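Local atomic coordinates of Sys-1 protein (Caenorhabditis elegans, PDB entry 3C2G), a protein that acts as a beta-catenin in Wnt asymmetry signalling, binding the TCF factor POP-1 directly and activating or repressing its target genes. Residues Ser312-Leu326 / Phe348-Ile362. Numbering follows the deposited sequence.
Sequences SDAKALAKTPLENIL and FLSNVVAHKQHVKDI
L326, on the first turn of helix 325-335, enters as a knob among L349, V352, V359 and I362, so one leucine bridges the end of helix 339-352 and the start of helix 357-365. Its CG stands anti to the backbone N (chi1 -157°), sending CD1 to L349 CD1 (3.9 Å) and CD2 to V359 CG1 on the next helix. A branched aliphatic chain suits this buried place, since each methyl serves a different helix. L322 instead wedges one methyl between two valines: its CD1 lies against V352 CG2 at 3.7 Å and also meets V359 CG2. The bent chain of E323 lies obliquely across I362 CD1, with OE2 nearest.

Polar contacts hold the other end. N351 ND2 donates to S312 OG (2.6 Å, nearly straight at 178°), with the hydroxyl in the amide plane; the small serine also lets its CB approach F348 CD1 to 3.5 Å. N351 ND2 further bonds the backbone of the bound peptide, while D313 pairs with a basic peptide side chain.

K356 runs its CD along A318 CA (3.7 Å), then bends at chi4 (74°) to bring NZ to V352 O and A354 O, each at 2.7 Å. A water accepting from NZ donates to S312 O and A314 O. A methionine in its place would probably leave V352 O, A354 O and the water without their common donor, freeing the turn between the helices to shift.

One leucine knob and the methyl contacts beside it thus join successive helices of the armadillo domain, while the N351 amide and the K356 ammonium secure the S312-A314 backbone and the interhelix turn beside the bound peptide.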
# COMPACT_ATOMS: atom_id res chain seq x y z
N SER A 312 1.33 4.59 8.31
CA SER A 312 2.23 4.33 9.42
C SER A 312 3.37 5.35 9.57
O SER A 312 3.89 5.54 10.66
CB SER A 312 2.80 2.92 9.33
OG SER A 312 3.59 2.77 8.17
N ASP A 313 3.74 6.00 8.47
CA ASP A 313 4.78 7.01 8.50
C ASP A 313 4.30 8.42 8.90
O ASP A 313 5.05 9.39 8.82
CB ASP A 313 5.57 7.02 7.18
CG ASP A 313 4.68 7.29 5.96
OD1 ASP A 313 3.62 6.63 5.78
OD2 ASP A 313 5.07 8.16 5.14
N ALA A 314 3.07 8.53 9.37
CA ALA A 314 2.51 9.83 9.72
C ALA A 314 3.15 10.44 10.98
O ALA A 314 3.27 9.78 12.02
CB ALA A 314 1.02 9.73 9.88
N LYS A 315 3.54 11.71 10.88
CA LYS A 315 4.15 12.40 12.01
C LYS A 315 3.14 12.60 13.14
O LYS A 315 3.54 12.61 14.33
CB LYS A 315 4.78 13.74 11.58
CG LYS A 315 6.18 13.61 10.89
CD LYS A 315 6.50 14.87 10.06
CE LYS A 315 8.00 15.20 10.07
NZ LYS A 315 8.83 14.31 9.19
N ALA A 316 1.86 12.73 12.79
CA ALA A 316 0.78 12.83 13.80
C ALA A 316 0.70 11.62 14.73
O ALA A 316 0.13 11.72 15.82
CB ALA A 316 -0.56 13.08 13.14
N LEU A 317 1.26 10.48 14.33
CA LEU A 317 1.28 9.30 15.22
C LEU A 317 2.16 9.54 16.47
O LEU A 317 2.08 8.79 17.45
CB LEU A 317 1.66 8.03 14.46
CG LEU A 317 0.55 7.41 13.57
CD1 LEU A 317 1.12 6.69 12.36
CD2 LEU A 317 -0.36 6.47 14.34
N ALA A 318 2.94 10.63 16.46
CA ALA A 318 3.63 11.10 17.67
C ALA A 318 2.66 11.70 18.69
O ALA A 318 3.01 11.83 19.86
CB ALA A 318 4.70 12.11 17.34
N LYS A 319 1.45 12.06 18.27
CA LYS A 319 0.48 12.64 19.19
C LYS A 319 -0.69 11.75 19.52
O LYS A 319 -1.44 12.05 20.43
CB LYS A 319 -0.04 13.99 18.69
CG LYS A 319 0.84 15.17 19.05
CD LYS A 319 1.50 15.77 17.81
CE LYS A 319 2.40 16.95 18.16
NZ LYS A 319 3.66 16.50 18.82
N THR A 320 -0.85 10.65 18.80
CA THR A 320 -2.00 9.75 19.04
C THR A 320 -1.76 8.86 20.25
O THR A 320 -0.69 8.28 20.36
CB THR A 320 -2.29 8.90 17.77
OG1 THR A 320 -2.87 9.74 16.78
CG2 THR A 320 -3.26 7.76 18.06
N PRO A 321 -2.75 8.75 21.16
CA PRO A 321 -2.63 7.79 22.27
C PRO A 321 -2.45 6.36 21.75
O PRO A 321 -3.36 5.82 21.13
CB PRO A 321 -3.97 7.93 23.01
CG PRO A 321 -4.46 9.31 22.65
CD PRO A 321 -4.02 9.50 21.23
N LEU A 322 -1.29 5.77 22.01
CA LEU A 322 -0.98 4.45 21.48
C LEU A 322 -0.89 3.36 22.55
O LEU A 322 -0.61 2.20 22.24
CB LEU A 322 0.28 4.51 20.61
CG LEU A 322 0.07 5.18 19.24
CD1 LEU A 322 1.38 5.46 18.54
CD2 LEU A 322 -0.81 4.35 18.33
N GLU A 323 -1.19 3.73 23.80
CA GLU A 323 -1.03 2.81 24.94
C GLU A 323 -1.91 1.57 24.83
O GLU A 323 -1.59 0.53 25.41
CB GLU A 323 -1.32 3.53 26.27
CG GLU A 323 -0.38 4.69 26.63
CD GLU A 323 -0.52 5.92 25.71
OE1 GLU A 323 -1.60 6.13 25.09
OE2 GLU A 323 0.47 6.69 25.61
N ASN A 324 -3.02 1.66 24.10
CA ASN A 324 -3.92 0.53 23.94
C ASN A 324 -3.83 -0.09 22.56
O ASN A 324 -3.79 -1.31 22.43
CB ASN A 324 -5.35 0.92 24.28
CG ASN A 324 -5.49 1.41 25.72
OD1 ASN A 324 -5.36 0.62 26.67
ND2 ASN A 324 -5.76 2.70 25.89
N ILE A 325 -3.79 0.76 21.53
CA ILE A 325 -3.65 0.34 20.14
C ILE A 325 -2.43 -0.56 19.94
O ILE A 325 -2.53 -1.65 19.37
CB ILE A 325 -3.57 1.58 19.20
CG1 ILE A 325 -4.93 2.27 19.08
CG2 ILE A 325 -3.06 1.22 17.82
CD1 ILE A 325 -4.83 3.68 18.56
N LEU A 326 -1.28 -0.10 20.41
CA LEU A 326 -0.05 -0.81 20.10
C LEU A 326 0.02 -2.21 20.67
O LEU A 326 0.30 -3.15 19.93
CB LEU A 326 1.18 0.02 20.48
CG LEU A 326 2.52 -0.26 19.80
CD1 LEU A 326 2.39 -0.63 18.35
CD2 LEU A 326 3.37 0.99 19.90
N PHE A 348 4.05 -1.55 9.83
CA PHE A 348 3.49 -0.51 10.68
C PHE A 348 4.33 -0.25 11.96
O PHE A 348 4.54 0.90 12.35
CB PHE A 348 2.05 -0.87 11.07
CG PHE A 348 1.45 0.06 12.06
CD1 PHE A 348 0.83 1.22 11.65
CD2 PHE A 348 1.53 -0.21 13.42
CE1 PHE A 348 0.27 2.10 12.59
CE2 PHE A 348 0.99 0.66 14.36
CZ PHE A 348 0.35 1.81 13.94
N LEU A 349 4.76 -1.32 12.61
CA LEU A 349 5.54 -1.24 13.82
C LEU A 349 6.84 -0.48 13.58
O LEU A 349 7.19 0.43 14.33
CB LEU A 349 5.83 -2.66 14.32
CG LEU A 349 6.50 -2.83 15.69
CD1 LEU A 349 5.70 -2.12 16.81
CD2 LEU A 349 6.72 -4.32 15.99
N SER A 350 7.52 -0.81 12.48
CA SER A 350 8.80 -0.18 12.14
C SER A 350 8.69 1.33 11.97
O SER A 350 9.57 2.05 12.43
CB SER A 350 9.42 -0.80 10.90
OG SER A 350 8.58 -0.59 9.78
N ASN A 351 7.62 1.80 11.33
CA ASN A 351 7.40 3.24 11.17
C ASN A 351 6.89 3.92 12.43
O ASN A 351 7.28 5.05 12.72
CB ASN A 351 6.43 3.54 10.02
CG ASN A 351 7.03 3.28 8.66
OD1 ASN A 351 8.24 3.36 8.47
ND2 ASN A 351 6.18 2.97 7.69
N VAL A 352 6.01 3.26 13.17
CA VAL A 352 5.37 3.93 14.30
C VAL A 352 6.38 4.22 15.42
O VAL A 352 6.25 5.24 16.10
CB VAL A 352 4.12 3.18 14.84
CG1 VAL A 352 4.50 2.04 15.78
CG2 VAL A 352 3.17 4.12 15.54
N VAL A 353 7.37 3.34 15.61
CA VAL A 353 8.34 3.54 16.67
C VAL A 353 9.38 4.57 16.25
O VAL A 353 10.06 5.13 17.10
CB VAL A 353 9.06 2.23 17.12
CG1 VAL A 353 8.06 1.18 17.58
CG2 VAL A 353 9.99 1.67 16.03
N ALA A 354 9.51 4.82 14.95
CA ALA A 354 10.58 5.69 14.44
C ALA A 354 10.44 7.11 14.97
O ALA A 354 9.39 7.73 14.81
CB ALA A 354 10.61 5.69 12.94
N HIS A 355 11.50 7.60 15.64
CA HIS A 355 11.61 9.00 16.10
C HIS A 355 10.72 9.33 17.29
O HIS A 355 10.48 10.51 17.55
CB HIS A 355 11.30 10.01 14.98
CG HIS A 355 12.18 9.87 13.77
ND1 HIS A 355 11.68 9.65 12.51
CD2 HIS A 355 13.53 9.93 13.64
CE1 HIS A 355 12.68 9.58 11.65
NE2 HIS A 355 13.82 9.75 12.31
N LYS A 356 10.23 8.32 18.00
CA LYS A 356 9.22 8.54 19.04
C LYS A 356 9.52 7.68 20.27
O LYS A 356 9.11 6.51 20.37
CB LYS A 356 7.81 8.22 18.50
CG LYS A 356 7.42 8.93 17.21
CD LYS A 356 6.04 8.43 16.73
CE LYS A 356 5.90 8.49 15.19
NZ LYS A 356 6.68 7.42 14.52
N GLN A 357 10.22 8.30 21.21
CA GLN A 357 10.73 7.62 22.39
C GLN A 357 9.62 6.97 23.21
O GLN A 357 9.69 5.76 23.49
CB GLN A 357 11.53 8.59 23.26
CG GLN A 357 12.43 7.90 24.27
CD GLN A 357 13.36 6.90 23.61
OE1 GLN A 357 14.13 7.25 22.71
NE2 GLN A 357 13.28 5.65 24.04
N HIS A 358 8.61 7.75 23.59
CA HIS A 358 7.46 7.23 24.34
C HIS A 358 6.76 6.04 23.65
O HIS A 358 6.28 5.13 24.33
CB HIS A 358 6.46 8.35 24.67
CG HIS A 358 5.77 8.92 23.48
ND1 HIS A 358 6.39 9.78 22.60
CD2 HIS A 358 4.51 8.74 23.01
CE1 HIS A 358 5.54 10.11 21.64
NE2 HIS A 358 4.39 9.50 21.86
N VAL A 359 6.75 6.03 22.31
CA VAL A 359 6.18 4.91 21.54
C VAL A 359 7.07 3.67 21.63
O VAL A 359 6.59 2.54 21.80
CB VAL A 359 5.87 5.29 20.06
CG1 VAL A 359 5.44 4.09 19.28
CG2 VAL A 359 4.79 6.37 19.99
N LYS A 360 8.38 3.87 21.50
CA LYS A 360 9.35 2.81 21.78
C LYS A 360 9.11 2.22 23.18
O LYS A 360 9.14 0.99 23.36
CB LYS A 360 10.77 3.35 21.67
CG LYS A 360 11.30 3.36 20.26
CD LYS A 360 11.91 4.69 19.91
CE LYS A 360 13.32 4.49 19.42
NZ LYS A 360 13.72 5.38 18.30
N ASP A 361 8.84 3.09 24.15
CA ASP A 361 8.64 2.62 25.53
C ASP A 361 7.41 1.73 25.62
O ASP A 361 7.45 0.66 26.25
CB ASP A 361 8.55 3.79 26.52
CG ASP A 361 9.90 4.49 26.74
OD1 ASP A 361 10.96 3.86 26.54
OD2 ASP A 361 9.89 5.68 27.13
N ILE A 362 6.32 2.14 24.98
CA ILE A 362 5.11 1.31 24.97
C ILE A 362 5.43 -0.07 24.38
O ILE A 362 5.16 -1.10 24.99
CB ILE A 362 3.96 2.01 24.22
CG1 ILE A 362 3.50 3.23 25.04
CG2 ILE A 362 2.80 1.04 23.97
CD1 ILE A 362 2.86 4.35 24.23
O HOH W 1 4.90 7.59 12.11
O HOH W 2 1.87 8.71 20.22